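Mandelate racemase/muconate lactonizing enzyme family protein (Azoarcus sp., PDB 2QDE) belongs to the mandelate racemase/muconate lactonizing enzyme family of the enolase superfamily and carries a barium ion in its barrel-type domain. Local coordinates at residues A[9-14]-A[382-387]. Residues are numbered along the deposited sequence; the frame is centred on the assembly and turned at random.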
ATOM      1  N   GLU A   9     -29.506  40.083  -9.958  1.00 20.70           N
ATOM      2  CA  GLU A   9     -30.439  39.768 -11.035  1.00 22.01           C
ATOM      3  C   GLU A   9     -30.020  38.579 -11.900  1.00 21.83           C
ATOM      4  O   GLU A   9     -28.913  38.551 -12.437  1.00 21.14           O
ATOM      5  CB  GLU A   9     -30.625  41.013 -11.915  1.00 22.47           C
ATOM      6  CG  GLU A   9     -31.265  40.752 -13.267  1.00 24.09           C
ATOM      7  CD  GLU A   9     -31.404  42.018 -14.090  1.00 26.63           C
ATOM      8  OE1 GLU A   9     -30.660  42.987 -13.820  1.00 26.90           O
ATOM      9  OE2 GLU A   9     -32.246  42.044 -15.015  1.00 28.31           O
ATOM     10  N   VAL A  10     -30.927  37.612 -12.041  1.00 20.10           N
ATOM     11  CA  VAL A  10     -30.678  36.416 -12.843  1.00 20.69           C
ATOM     12  C   VAL A  10     -31.669  36.339 -13.998  1.00 20.12           C
ATOM     13  O   VAL A  10     -32.876  36.271 -13.781  1.00 21.26           O
ATOM     14  CB  VAL A  10     -30.801  35.135 -11.995  1.00 19.24           C
ATOM     15  CG1 VAL A  10     -30.539  33.915 -12.862  1.00 19.65           C
ATOM     16  CG2 VAL A  10     -29.813  35.185 -10.841  1.00 19.72           C
ATOM     17  N   ILE A  11     -31.143  36.347 -15.219  1.00 19.76           N
ATOM     18  CA  ILE A  11     -31.946  36.312 -16.436  1.00 19.13           C
ATOM     19  C   ILE A  11     -31.845  34.981 -17.172  1.00 20.13           C
ATOM     20  O   ILE A  11     -30.761  34.587 -17.615  1.00 20.17           O
ATOM     21  CB  ILE A  11     -31.486  37.410 -17.424  1.00 20.86           C
ATOM     22  CG1 ILE A  11     -31.388  38.754 -16.704  1.00 19.39           C
ATOM     23  CG2 ILE A  11     -32.438  37.481 -18.607  1.00 18.70           C
ATOM     24  CD1 ILE A  11     -30.688  39.813 -17.507  1.00 21.82           C
ATOM     25  N   PRO A  12     -32.976  34.274 -17.332  1.00 19.75           N
ATOM     26  CA  PRO A  12     -32.962  32.986 -18.036  1.00 19.78           C
ATOM     27  C   PRO A  12     -33.043  33.203 -19.550  1.00 20.91           C
ATOM     28  O   PRO A  12     -33.992  33.813 -20.046  1.00 20.06           O
ATOM     29  CB  PRO A  12     -34.201  32.292 -17.489  1.00 20.38           C
ATOM     30  CG  PRO A  12     -35.165  33.442 -17.346  1.00 20.39           C
ATOM     31  CD  PRO A  12     -34.306  34.546 -16.748  1.00 18.99           C
ATOM     32  N   ILE A  13     -32.044  32.721 -20.282  1.00 19.26           N
ATOM     33  CA  ILE A  13     -32.044  32.875 -21.730  1.00 20.42           C
ATOM     34  C   ILE A  13     -31.956  31.554 -22.488  1.00 20.00           C
ATOM     35  O   ILE A  13     -31.472  30.538 -21.973  1.00 19.24           O
ATOM     36  CB  ILE A  13     -30.880  33.786 -22.218  1.00 21.66           C
ATOM     37  CG1 ILE A  13     -29.539  33.227 -21.750  1.00 21.29           C
ATOM     38  CG2 ILE A  13     -31.073  35.211 -21.704  1.00 20.20           C
ATOM     39  CD1 ILE A  13     -28.333  33.890 -22.435  1.00 21.51           C
ATOM     40  N   SER A  14     -32.450  31.577 -23.717  1.00 19.27           N
ATOM     41  CA  SER A  14     -32.415  30.409 -24.583  1.00 20.38           C
ATOM     42  C   SER A  14     -31.836  30.889 -25.911  1.00 20.95           C
ATOM     43  O   SER A  14     -32.444  31.707 -26.597  1.00 19.40           O
ATOM     44  CB  SER A  14     -33.824  29.844 -24.785  1.00 19.26           C
ATOM     45  OG  SER A  14     -34.341  29.305 -23.579  1.00 19.96           O
ATOM     46  N   LYS A 382     -40.655  32.115 -19.061  1.00 20.99           N
ATOM     47  CA  LYS A 382     -39.836  32.479 -17.913  1.00 21.03           C
ATOM     48  C   LYS A 382     -39.541  33.971 -17.856  1.00 20.54           C
ATOM     49  O   LYS A 382     -39.637  34.683 -18.856  1.00 21.45           O
ATOM     50  CB  LYS A 382     -38.520  31.693 -17.929  1.00 21.82           C
ATOM     51  CG  LYS A 382     -38.706  30.204 -17.679  1.00 24.99           C
ATOM     52  CD  LYS A 382     -37.390  29.480 -17.385  1.00 27.06           C
ATOM     53  CE  LYS A 382     -37.670  28.059 -16.891  1.00 29.81           C
ATOM     54  NZ  LYS A 382     -36.440  27.218 -16.755  1.00 33.63           N
ATOM     55  N   ALA A 383     -39.178  34.438 -16.670  1.00 19.72           N
ATOM     56  CA  ALA A 383     -38.877  35.841 -16.470  1.00 20.30           C
ATOM     57  C   ALA A 383     -37.625  35.990 -15.621  1.00 20.31           C
ATOM     58  O   ALA A 383     -37.244  35.075 -14.891  1.00 19.04           O
ATOM     59  CB  ALA A 383     -40.056  36.532 -15.794  1.00 20.66           C
ATOM     60  N   ALA A 384     -36.981  37.144 -15.733  1.00 19.98           N
ATOM     61  CA  ALA A 384     -35.786  37.417 -14.958  1.00 19.19           C
ATOM     62  C   ALA A 384     -36.205  37.546 -13.505  1.00 21.83           C
ATOM     63  O   ALA A 384     -37.332  37.944 -13.213  1.00 20.67           O
ATOM     64  CB  ALA A 384     -35.141  38.717 -15.427  1.00 19.90           C
ATOM     65  N   ARG A 385     -35.304  37.202 -12.592  1.00 21.59           N
ATOM     66  CA  ARG A 385     -35.609  37.318 -11.180  1.00 22.00           C
ATOM     67  C   ARG A 385     -34.676  38.337 -10.538  1.00 22.54           C
ATOM     68  O   ARG A 385     -33.477  38.357 -10.826  1.00 22.19           O
ATOM     69  CB  ARG A 385     -35.471  35.968 -10.485  1.00 22.27           C
ATOM     70  CG  ARG A 385     -35.868  36.054  -9.044  1.00 25.61           C
ATOM     71  CD  ARG A 385     -35.977  34.701  -8.395  1.00 27.65           C
ATOM     72  NE  ARG A 385     -36.251  34.856  -6.971  1.00 29.84           N
ATOM     73  CZ  ARG A 385     -36.271  33.852  -6.111  1.00 29.82           C
ATOM     74  NH1 ARG A 385     -36.030  32.621  -6.543  1.00 31.63           N
ATOM     75  NH2 ARG A 385     -36.539  34.077  -4.831  1.00 30.82           N
ATOM     76  N   VAL A 386     -35.229  39.182  -9.670  1.00 22.32           N
ATOM     77  CA  VAL A 386     -34.446  40.224  -9.010  1.00 22.87           C
ATOM     78  C   VAL A 386     -34.610  40.197  -7.493  1.00 23.74           C
ATOM     79  O   VAL A 386     -35.713  40.019  -6.975  1.00 24.44           O
ATOM     80  CB  VAL A 386     -34.846  41.628  -9.539  1.00 23.83           C
ATOM     81  CG1 VAL A 386     -34.019  42.709  -8.864  1.00 25.02           C
ATOM     82  CG2 VAL A 386     -34.649  41.689 -11.046  1.00 23.51           C
ATOM     83  N   VAL A 387     -33.494  40.365  -6.790  1.00 22.18           N
ATOM     84  CA  VAL A 387     -33.477  40.365  -5.338  1.00 22.80           C
ATOM     85  C   VAL A 387     -32.730  41.604  -4.873  1.00 24.67           C
ATOM     86  O   VAL A 387     -31.631  41.885  -5.350  1.00 23.24           O
ATOM     87  CB  VAL A 387     -32.736  39.133  -4.765  1.00 22.59           C
ATOM     88  CG1 VAL A 387     -32.967  39.045  -3.262  1.00 22.79           C
ATOM     89  CG2 VAL A 387     -33.201  37.860  -5.452  1.00 24.22           C
TER
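V10 and R385 form an antiparallel hydrogen-bonded pair, each backbone N donating to the other's carbonyl: V10 N to R385 O and R385 N to V10 O, both 2.9 Å and nearly straight at the hydrogen. Two CA-H...O contacts back them up, E9 CA to R385 O at 3.4 Å and A384 CA to V10 O at 3.3 Å.

Side chains add van der Waals packing. At the non-hydrogen-bonded pair, E9 holds CG anti to its backbone N (chi1 165°) and sets CB and CG against CG2 of V386, the branch beside that residue's own N, 4.2 Å from CG. I11 CG1 meets the methyl CB of A384 at 4.0 Å. Beyond the bridges P12, with no N-H to give, lays its ring CG 3.8 Å from K382 CB, while its CD rests against a carbonyl oxygen, A383 O, at 3.5 Å.

The basic ends of R385 and K382 lead to helix 62-78: R385 forms a salt bridge with D71, and K382 NZ makes one with D63 and a hydrogen bond with Q62. V10, on the same face as R385, packs on T66 and C70 of that helix.

Strand 385-387 is thus a short C-terminal strand beside 5-15, forming, within the chain, an outer strand of the antiparallel sheet of the enolase-type N-terminal domain.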